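Local coordinates for BtGH115A (Bacteroides thetaiotaomicron, PDB 5BY3), which acts as a family GH115 4-O-methyl-alpha-glucuronidase, a glycoside hydrolase with specificity for decorated arabinogalactans, at residues R514-L519 / L578-K583; T567-K572 / D594-L599; K588-Y593 / F625-R630. All blocks are in the same frame, centred on the assembly; numbering follows the deposited sequence.

Contact 1 of 3, residues R514-L519 / L578-K583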
loop_
_atom_site.group_PDB
_atom_site.type_symbol
_atom_site.label_atom_id
_atom_site.label_comp_id
_atom_site.label_asym_id
_atom_site.label_seq_id
_atom_site.Cartn_x
_atom_site.Cartn_y
_atom_site.Cartn_z
ATOM N N ARG A 514 -23.114 -10.715 10.903
ATOM C CA ARG A 514 -22.022 -10.904 11.850
ATOM C C ARG A 514 -21.904 -12.375 12.248
ATOM O O ARG A 514 -20.972 -12.755 12.959
ATOM C CB ARG A 514 -22.236 -9.991 13.057
ATOM C CG ARG A 514 -22.289 -8.482 12.735
ATOM C CD ARG A 514 -22.622 -7.618 13.955
ATOM N NE ARG A 514 -21.872 -8.013 15.157
ATOM C CZ ARG A 514 -20.602 -7.687 15.396
ATOM N NH1 ARG A 514 -19.924 -6.945 14.522
ATOM N NH2 ARG A 514 -20.010 -8.116 16.504
ATOM N N VAL A 515 -22.852 -13.189 11.774
ATOM C CA VAL A 515 -22.869 -14.641 11.968
ATOM C C VAL A 515 -21.967 -15.259 10.892
ATOM O O VAL A 515 -22.210 -15.067 9.691
ATOM C CB VAL A 515 -24.320 -15.232 11.846
ATOM C CG1 VAL A 515 -24.335 -16.767 11.923
ATOM C CG2 VAL A 515 -25.253 -14.645 12.899
ATOM N N VAL A 516 -20.931 -15.976 11.327
ATOM C CA VAL A 516 -20.121 -16.817 10.460
ATOM C C VAL A 516 -20.976 -17.884 9.699
ATOM O O VAL A 516 -21.861 -18.538 10.284
ATOM C CB VAL A 516 -18.941 -17.416 11.248
ATOM C CG1 VAL A 516 -18.318 -18.593 10.511
ATOM C CG2 VAL A 516 -17.866 -16.359 11.500
ATOM N N LYS A 517 -20.710 -18.040 8.396
ATOM C CA LYS A 517 -21.571 -18.828 7.512
ATOM C C LYS A 517 -20.815 -19.325 6.282
ATOM O O LYS A 517 -19.800 -18.741 5.904
ATOM C CB LYS A 517 -22.804 -18.015 7.094
ATOM C CG LYS A 517 -22.470 -16.762 6.280
ATOM C CD LYS A 517 -23.254 -15.543 6.750
ATOM C CE LYS A 517 -24.440 -15.332 5.852
ATOM N NZ LYS A 517 -23.947 -15.142 4.455
ATOM N N ASP A 518 -21.329 -20.392 5.666
ATOM C CA ASP A 518 -20.749 -21.006 4.464
ATOM C C ASP A 518 -20.309 -19.988 3.400
ATOM O O ASP A 518 -21.028 -19.026 3.078
ATOM C CB ASP A 518 -21.750 -21.976 3.783
ATOM C CG ASP A 518 -22.207 -23.135 4.682
ATOM O OD1 ASP A 518 -21.715 -23.310 5.829
ATOM O OD2 ASP A 518 -23.083 -23.886 4.200
ATOM N N LEU A 519 -19.137 -20.231 2.848
ATOM C CA LEU A 519 -18.735 -19.617 1.607
ATOM C C LEU A 519 -19.414 -20.458 0.542
ATOM O O LEU A 519 -19.618 -21.651 0.784
ATOM C CB LEU A 519 -17.211 -19.654 1.482
ATOM C CG LEU A 519 -16.549 -18.722 2.503
ATOM C CD1 LEU A 519 -15.233 -19.295 2.926
ATOM C CD2 LEU A 519 -16.367 -17.319 1.948
ATOM N N LEU A 578 -17.113 -27.582 7.062
ATOM C CA LEU A 578 -17.267 -29.037 6.906
ATOM C C LEU A 578 -17.937 -29.654 8.131
ATOM O O LEU A 578 -18.780 -30.523 7.960
ATOM C CB LEU A 578 -15.945 -29.722 6.620
ATOM C CG LEU A 578 -15.202 -29.357 5.337
ATOM C CD1 LEU A 578 -13.805 -29.920 5.434
ATOM C CD2 LEU A 578 -15.920 -29.810 4.077
ATOM N N ALA A 579 -17.617 -29.141 9.327
ATOM C CA ALA A 579 -18.199 -29.598 10.593
ATOM C C ALA A 579 -19.698 -29.333 10.761
ATOM O O ALA A 579 -20.417 -30.218 11.220
ATOM C CB ALA A 579 -17.424 -29.028 11.775
ATOM N N ARG A 580 -20.150 -28.118 10.425
ATOM C CA ARG A 580 -21.583 -27.769 10.337
ATOM C C ARG A 580 -22.374 -28.770 9.519
ATOM O O ARG A 580 -23.530 -29.028 9.828
ATOM C CB ARG A 580 -21.791 -26.370 9.700
ATOM C CG ARG A 580 -21.524 -25.188 10.632
ATOM C CD ARG A 580 -22.073 -23.872 10.077
ATOM N NE ARG A 580 -21.370 -23.403 8.868
ATOM C CZ ARG A 580 -20.251 -22.683 8.871
ATOM N NH1 ARG A 580 -19.651 -22.334 10.017
ATOM N NH2 ARG A 580 -19.711 -22.323 7.723
ATOM N N HIS A 581 -21.776 -29.271 8.433
ATOM C CA HIS A 581 -22.442 -30.246 7.564
ATOM C C HIS A 581 -22.075 -31.715 7.889
ATOM O O HIS A 581 -22.298 -32.590 7.063
ATOM C CB HIS A 581 -22.171 -29.941 6.074
ATOM C CG HIS A 581 -22.782 -28.665 5.595
ATOM N ND1 HIS A 581 -22.141 -27.444 5.708
ATOM C CD2 HIS A 581 -23.972 -28.417 5.000
ATOM C CE1 HIS A 581 -22.918 -26.496 5.211
ATOM N NE2 HIS A 581 -24.030 -27.061 4.766
ATOM N N ASP A 582 -21.526 -31.972 9.085
ATOM C CA ASP A 582 -21.357 -33.338 9.616
ATOM C C ASP A 582 -20.362 -34.119 8.743
ATOM O O ASP A 582 -20.535 -35.314 8.474
ATOM C CB ASP A 582 -22.743 -34.036 9.699
ATOM C CG ASP A 582 -22.878 -34.995 10.874
ATOM O OD1 ASP A 582 -22.857 -34.524 12.039
ATOM O OD2 ASP A 582 -23.052 -36.216 10.622
ATOM N N LYS A 583 -19.325 -33.413 8.293
ATOM C CA LYS A 583 -18.309 -33.971 7.390
ATOM C C LYS A 583 -16.887 -33.864 7.963
ATOM O O LYS A 583 -15.900 -34.211 7.269
ATOM C CB LYS A 583 -18.368 -33.281 6.024
ATOM C CG LYS A 583 -19.736 -33.324 5.412
ATOM C CD LYS A 583 -19.715 -33.391 3.912
ATOM C CE LYS A 583 -20.792 -34.380 3.492
ATOM N NZ LYS A 583 -21.489 -33.909 2.273
#

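Contact 2 of 3, residues T567-K572 / D594-L599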
loop_
_atom_site.group_PDB
_atom_site.type_symbol
_atom_site.label_atom_id
_atom_site.label_comp_id
_atom_site.label_asym_id
_atom_site.label_seq_id
_atom_site.Cartn_x
_atom_site.Cartn_y
_atom_site.Cartn_z
ATOM N N THR A 567 -2.895 -20.065 6.709
ATOM C CA THR A 567 -3.255 -21.480 6.606
ATOM C C THR A 567 -4.251 -21.855 7.719
ATOM O O THR A 567 -5.295 -22.492 7.474
ATOM C CB THR A 567 -2.006 -22.367 6.730
ATOM O OG1 THR A 567 -1.074 -22.038 5.681
ATOM C CG2 THR A 567 -2.392 -23.908 6.698
ATOM N N GLN A 568 -3.919 -21.414 8.930
ATOM C CA GLN A 568 -4.643 -21.785 10.124
ATOM C C GLN A 568 -6.003 -21.097 10.223
ATOM O O GLN A 568 -6.940 -21.641 10.860
ATOM C CB GLN A 568 -3.774 -21.536 11.379
ATOM C CG GLN A 568 -2.576 -22.480 11.534
ATOM C CD GLN A 568 -2.972 -23.953 11.473
ATOM O OE1 GLN A 568 -3.869 -24.404 12.190
ATOM N NE2 GLN A 568 -2.337 -24.692 10.582
HETATM N N MSE A 569 -6.107 -19.916 9.592
HETATM C CA MSE A 569 -7.390 -19.216 9.437
HETATM C C MSE A 569 -8.254 -19.971 8.482
HETATM O O MSE A 569 -9.444 -20.177 8.748
HETATM C CB MSE A 569 -7.188 -17.770 8.946
HETATM C CG MSE A 569 -8.394 -16.824 9.080
HETATM SE SE MSE A 569 -9.043 -16.509 10.933
HETATM C CE MSE A 569 -7.701 -15.737 12.137
ATOM N N ASN A 570 -7.687 -20.395 7.350
ATOM C CA ASN A 570 -8.480 -21.179 6.406
ATOM C C ASN A 570 -8.922 -22.499 7.029
ATOM O O ASN A 570 -10.085 -22.867 6.954
ATOM C CB ASN A 570 -7.780 -21.298 5.061
ATOM C CG ASN A 570 -7.970 -20.047 4.216
ATOM O OD1 ASN A 570 -8.695 -20.075 3.220
ATOM N ND2 ASN A 570 -7.331 -18.920 4.622
ATOM N N ARG A 571 -8.007 -23.162 7.713
ATOM C CA ARG A 571 -8.336 -24.364 8.500
ATOM C C ARG A 571 -9.468 -24.142 9.483
ATOM O O ARG A 571 -10.402 -24.923 9.509
ATOM C CB ARG A 571 -7.096 -24.884 9.231
ATOM C CG ARG A 571 -6.061 -25.471 8.282
ATOM C CD ARG A 571 -5.213 -26.524 8.963
ATOM N NE ARG A 571 -4.324 -27.163 8.000
ATOM C CZ ARG A 571 -3.162 -27.739 8.297
ATOM N NH1 ARG A 571 -2.696 -27.758 9.544
ATOM N NH2 ARG A 571 -2.448 -28.262 7.324
ATOM N N LYS A 572 -9.383 -23.070 10.278
ATOM C CA LYS A 572 -10.355 -22.816 11.340
ATOM C C LYS A 572 -11.750 -22.674 10.766
ATOM O O LYS A 572 -12.727 -23.277 11.275
ATOM C CB LYS A 572 -10.003 -21.553 12.145
ATOM C CG LYS A 572 -10.928 -21.265 13.356
ATOM C CD LYS A 572 -10.682 -19.875 13.940
ATOM C CE LYS A 572 -11.404 -18.762 13.162
ATOM N NZ LYS A 572 -11.187 -17.434 13.788
ATOM N N ASP A 594 -6.238 -22.519 17.965
ATOM C CA ASP A 594 -5.183 -22.531 18.995
ATOM C C ASP A 594 -3.840 -22.274 18.348
ATOM O O ASP A 594 -2.984 -21.566 18.898
ATOM C CB ASP A 594 -5.174 -23.832 19.832
ATOM C CG ASP A 594 -6.369 -23.930 20.792
ATOM O OD1 ASP A 594 -6.874 -22.857 21.229
ATOM O OD2 ASP A 594 -6.811 -25.086 21.092
ATOM N N SER A 595 -3.696 -22.781 17.135
ATOM C CA SER A 595 -2.432 -22.626 16.427
ATOM C C SER A 595 -2.093 -21.145 16.050
ATOM O O SER A 595 -0.948 -20.699 16.235
ATOM C CB SER A 595 -2.378 -23.595 15.246
ATOM O OG SER A 595 -1.195 -23.373 14.516
ATOM N N ILE A 596 -3.101 -20.389 15.598
ATOM C CA ILE A 596 -3.009 -18.931 15.333
ATOM C C ILE A 596 -2.526 -18.213 16.599
ATOM O O ILE A 596 -1.639 -17.383 16.537
ATOM C CB ILE A 596 -4.387 -18.352 14.886
ATOM C CG1 ILE A 596 -4.883 -19.013 13.612
ATOM C CG2 ILE A 596 -4.310 -16.859 14.646
ATOM C CD1 ILE A 596 -6.401 -18.994 13.447
ATOM N N ALA A 597 -3.133 -18.562 17.744
ATOM C CA ALA A 597 -2.749 -18.069 19.068
ATOM C C ALA A 597 -1.266 -18.253 19.319
ATOM O O ALA A 597 -0.559 -17.285 19.620
ATOM C CB ALA A 597 -3.537 -18.815 20.130
ATOM N N ALA A 598 -0.816 -19.507 19.169
ATOM C CA ALA A 598 0.579 -19.914 19.356
ATOM C C ALA A 598 1.513 -19.131 18.438
ATOM O O ALA A 598 2.501 -18.562 18.914
ATOM C CB ALA A 598 0.743 -21.429 19.162
ATOM N N LEU A 599 1.180 -19.078 17.138
ATOM C CA LEU A 599 1.935 -18.268 16.176
ATOM C C LEU A 599 2.013 -16.784 16.620
ATOM O O LEU A 599 3.062 -16.169 16.500
ATOM C CB LEU A 599 1.341 -18.414 14.769
ATOM C CG LEU A 599 1.523 -19.810 14.134
ATOM C CD1 LEU A 599 0.628 -20.044 12.926
ATOM C CD2 LEU A 599 2.942 -20.010 13.709
#

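Contact 3 of 3, residues K588-Y593 / F625-R630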
loop_
_atom_site.group_PDB
_atom_site.type_symbol
_atom_site.label_atom_id
_atom_site.label_comp_id
_atom_site.label_asym_id
_atom_site.label_seq_id
_atom_site.Cartn_x
_atom_site.Cartn_y
_atom_site.Cartn_z
ATOM N N LYS A 588 -10.997 -29.903 15.155
ATOM C CA LYS A 588 -9.981 -29.448 14.206
ATOM C C LYS A 588 -10.025 -27.916 14.032
ATOM O O LYS A 588 -8.973 -27.265 13.865
ATOM C CB LYS A 588 -10.155 -30.133 12.860
ATOM C CG LYS A 588 -9.833 -31.611 12.863
ATOM C CD LYS A 588 -9.398 -32.036 11.484
ATOM C CE LYS A 588 -8.264 -33.058 11.561
ATOM N NZ LYS A 588 -8.028 -33.714 10.239
ATOM N N SER A 589 -11.236 -27.353 14.127
ATOM C CA SER A 589 -11.439 -25.904 14.014
ATOM C C SER A 589 -10.837 -25.181 15.192
ATOM O O SER A 589 -10.128 -24.175 15.021
ATOM C CB SER A 589 -12.913 -25.564 13.890
ATOM O OG SER A 589 -13.079 -24.167 13.851
ATOM N N ASP A 590 -11.117 -25.707 16.384
ATOM C CA ASP A 590 -10.534 -25.196 17.618
ATOM C C ASP A 590 -9.015 -25.333 17.619
ATOM O O ASP A 590 -8.317 -24.402 18.017
ATOM C CB ASP A 590 -11.191 -25.825 18.858
ATOM C CG ASP A 590 -12.609 -25.243 19.162
ATOM O OD1 ASP A 590 -12.898 -24.060 18.848
ATOM O OD2 ASP A 590 -13.440 -25.971 19.748
ATOM N N ALA A 591 -8.498 -26.457 17.138
ATOM C CA ALA A 591 -7.051 -26.653 17.121
ATOM C C ALA A 591 -6.349 -25.591 16.243
ATOM O O ALA A 591 -5.321 -24.998 16.645
ATOM C CB ALA A 591 -6.682 -28.078 16.695
ATOM N N ALA A 592 -6.940 -25.363 15.071
ATOM C CA ALA A 592 -6.512 -24.352 14.104
ATOM C C ALA A 592 -6.518 -22.970 14.730
ATOM O O ALA A 592 -5.540 -22.229 14.585
ATOM C CB ALA A 592 -7.406 -24.382 12.873
ATOM N N TYR A 593 -7.611 -22.647 15.433
ATOM C CA TYR A 593 -7.682 -21.456 16.264
ATOM C C TYR A 593 -6.481 -21.427 17.226
ATOM O O TYR A 593 -5.767 -20.424 17.270
ATOM C CB TYR A 593 -9.019 -21.380 17.040
ATOM C CG TYR A 593 -9.103 -20.177 17.968
ATOM C CD1 TYR A 593 -8.565 -20.229 19.282
ATOM C CD2 TYR A 593 -9.708 -18.987 17.549
ATOM C CE1 TYR A 593 -8.609 -19.128 20.131
ATOM C CE2 TYR A 593 -9.779 -17.880 18.390
ATOM C CZ TYR A 593 -9.228 -17.952 19.677
ATOM O OH TYR A 593 -9.279 -16.854 20.507
ATOM N N PHE A 625 -12.725 -13.501 13.996
ATOM C CA PHE A 625 -11.468 -13.880 14.669
ATOM C C PHE A 625 -11.646 -14.781 15.898
ATOM O O PHE A 625 -10.657 -15.207 16.512
ATOM C CB PHE A 625 -10.627 -12.642 15.076
ATOM C CG PHE A 625 -10.333 -11.695 13.946
ATOM C CD1 PHE A 625 -9.460 -12.055 12.898
ATOM C CD2 PHE A 625 -10.933 -10.452 13.898
ATOM C CE1 PHE A 625 -9.202 -11.191 11.841
ATOM C CE2 PHE A 625 -10.663 -9.573 12.834
ATOM C CZ PHE A 625 -9.796 -9.937 11.820
ATOM N N ASN A 626 -12.889 -15.038 16.284
ATOM C CA ASN A 626 -13.180 -15.862 17.463
ATOM C C ASN A 626 -13.072 -17.363 17.165
ATOM O O ASN A 626 -13.013 -17.751 15.999
ATOM C CB ASN A 626 -14.608 -15.573 17.944
ATOM C CG ASN A 626 -14.773 -14.187 18.526
ATOM O OD1 ASN A 626 -15.856 -13.608 18.430
ATOM N ND2 ASN A 626 -13.713 -13.650 19.141
ATOM N N ARG A 627 -13.106 -18.223 18.199
ATOM C CA ARG A 627 -13.400 -19.645 17.915
ATOM C C ARG A 627 -14.779 -19.634 17.318
ATOM O O ARG A 627 -15.599 -18.778 17.656
ATOM C CB ARG A 627 -13.430 -20.533 19.130
ATOM C CG ARG A 627 -12.098 -20.908 19.696
ATOM C CD ARG A 627 -12.277 -21.529 21.091
ATOM N NE ARG A 627 -10.956 -21.785 21.666
ATOM C CZ ARG A 627 -10.308 -20.978 22.511
ATOM N NH1 ARG A 627 -10.836 -19.819 22.941
ATOM N NH2 ARG A 627 -9.092 -21.335 22.916
ATOM N N VAL A 628 -15.032 -20.591 16.440
ATOM C CA VAL A 628 -16.299 -20.643 15.737
ATOM C C VAL A 628 -17.422 -21.254 16.603
ATOM O O VAL A 628 -17.267 -22.347 17.187
ATOM C CB VAL A 628 -16.146 -21.387 14.393
ATOM C CG1 VAL A 628 -17.479 -21.500 13.690
ATOM C CG2 VAL A 628 -15.181 -20.646 13.495
ATOM N N GLU A 629 -18.548 -20.550 16.655
ATOM C CA GLU A 629 -19.807 -21.070 17.225
ATOM C C GLU A 629 -20.243 -22.388 16.549
ATOM O O GLU A 629 -20.503 -22.443 15.344
ATOM C CB GLU A 629 -20.903 -19.997 17.120
ATOM C CG GLU A 629 -22.124 -20.185 18.018
ATOM C CD GLU A 629 -23.285 -19.244 17.670
ATOM O OE1 GLU A 629 -23.317 -18.676 16.540
ATOM O OE2 GLU A 629 -24.185 -19.080 18.534
ATOM N N ARG A 630 -20.312 -23.446 17.346
ATOM C CA ARG A 630 -20.783 -24.756 16.900
ATOM C C ARG A 630 -22.319 -24.811 16.738
ATOM O O ARG A 630 -23.076 -24.456 17.654
ATOM C CB ARG A 630 -20.314 -25.822 17.883
ATOM C CG ARG A 630 -18.804 -25.838 18.117
ATOM C CD ARG A 630 -18.389 -27.160 18.722
ATOM N NE ARG A 630 -16.987 -27.177 19.104
ATOM C CZ ARG A 630 -16.350 -28.251 19.571
ATOM N NH1 ARG A 630 -16.983 -29.429 19.714
ATOM N NH2 ARG A 630 -15.065 -28.147 19.885
#

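Contact 1 of 3, residues R514-L519 / L578-K583
Arg-580, in the last turn of its helix, reaches across to Asp-518 and grips it side-on, with two nitrogens closing on one oxygen. Arg-580 NH2 donates to Asp-518 OD1 at 2.9 Å, entering at the lone pair of that oxygen that points away from OD2. NE of Arg-580 meets the same OD1 of Asp-518 at 3.1 Å, nearly along the C-O direction. A bend at chi3 (-68°) turns the guanidinium so that this edge faces the acid; OD1 lies in its plane, and carboxylate and guanidinium are almost coplanar, 28° apart. This salt bridge limits rotation of the arginine head. The CA of Lys-517 sits over one guanidinium face, off toward the rim, and Val-516 CG1 comes obliquely to within 4.0 Å of Arg-580 NH1.

Next comes His-581, which makes no hydrogen bond to the Asp-518 carboxylate, and whose exact fit against it is doubtful; its ND1 bonds instead to the carbonyl of Gln-577. Asp-582, with positive phi, is the C-prime residue of a Schellman motif: its N returns to Ala-579 O, and Lys-583 N to Leu-578 O.

The contact thus pins the loop between helices 476-495 and 523-543 to the C-terminal end of helix 552-580. Gln-577, one turn back, bonds to Leu-519 N, and Val-516 packs on Leu-573 of the same helix.

Contact 2 of 3, residues T567-K572 / D594-L599
Ile-596 lays its side chain against the base of Gln-568, with Ile-596 CG1 only 3.5 Å from the glutamine CB. Ile-596 CD1 reaches further, to 3.7 Å from Gln-568 O. Met-569, modelled as selenomethionine, comes in at about a right angle to the isoleucine: bends at chi2 and chi3 swing Met-569 CE round to 3.7 Å from Ile-596 CD1. The aliphatic part of Lys-572 passes the same methyl more loosely.

Gln-568 is itself bent at chi2 (-53°), which folds the amide back so that it lies alongside Ser-595. Gln-568 CG lies 3.4 Å from Ser-595 OG, and Gln-568 OE1 3.5 Å from Ser-595 CB; these are packing contacts, and no hydrogen bond crosses between the segments. Leu-599 reaches the glutamine CG from the next turn.

The two helices, 552-580 and 587-603, run antiparallel as a hairpin, their local axes 9.2 Å apart at an angle of 160°. Trp-405 packs on both Met-569 and Ile-596, while Lys-572 NZ bonds to the carbonyls of Val-624 and Asn-626 in the following loop. Thr-567 and Asn-570 meet Tyr-533, where a third helix, 523-543, packs on helix 552-580.

Contact 3 of 3, residues K588-Y593 / F625-R630
A chi1 of 177° sets the Tyr-593 ring opposite its own backbone N and out toward the loop at 625-630, where Arg-627, extended from CG to NE, runs across one face of it. The result is a CH-pi contact between a helix and the loop that follows the helical hairpin. Arg-627 CG stands 3.6 Å from the Tyr-593 ring centroid, 13° off the normal. Further along, the guanidinium is tilted against the ring and presents a face to Tyr-593 CE1, which lies 3.5 Å from Arg-627 CZ. Arg-627 NH2 carries on to a salt bridge with Asp-594, one residue beyond the tyrosine, so the arginine is held at both its methylene stem and its charged head.

An edge of the ring meets backbone: Tyr-593 CE2 approaches Phe-625 O near the ring plane, at 3.4 Å. Lys-618 NZ bonds to the tyrosine OH.

Asp-590, one turn earlier, divides its two oxygens between the arginines. Asp-590 OD2 takes a nearly straight hydrogen bond from Arg-630 NH2 (2.7 Å, 166° at the hydrogen), lying in the guanidinium plane and completing a salt bridge. Asp-590 OD1 instead rests near the Arg-627 stem, 3.4 Å from Arg-627 CG; at 4.1 Å from Arg-627 NE it makes no salt bridge there, though the opposite charges probably attract. Deeper in, Ser-589 OG is hydrogen-bonded to the backbone O of Lys-572 and lies 4.1 Å from Val-628 CG2 in loose packing.

Overall arrangement
Contact 2 is the buried one, a seam of van der Waals packing between helices 552-580 and 587-603 that mixes aliphatic and polar side chains, with no hydrogen bond across it. Contact 1 lies at the surface, where the C-terminal end of helix 552-580 meets an upstream loop through charge. Contact 3 is intermediate: inner residues pack on helix 587-603, and arginine-acid pairing takes over where it opens to solvent, with Arg-627 and Arg-630 exposed. Contacts 2 and 3 share helix 587-603 and touch, their centres about 9 Å apart; Lys-572 links them through both its backbone and its side chain. Contacts 1 and 2 share helix 552-580, yet their nearest atoms stay about 7 Å apart.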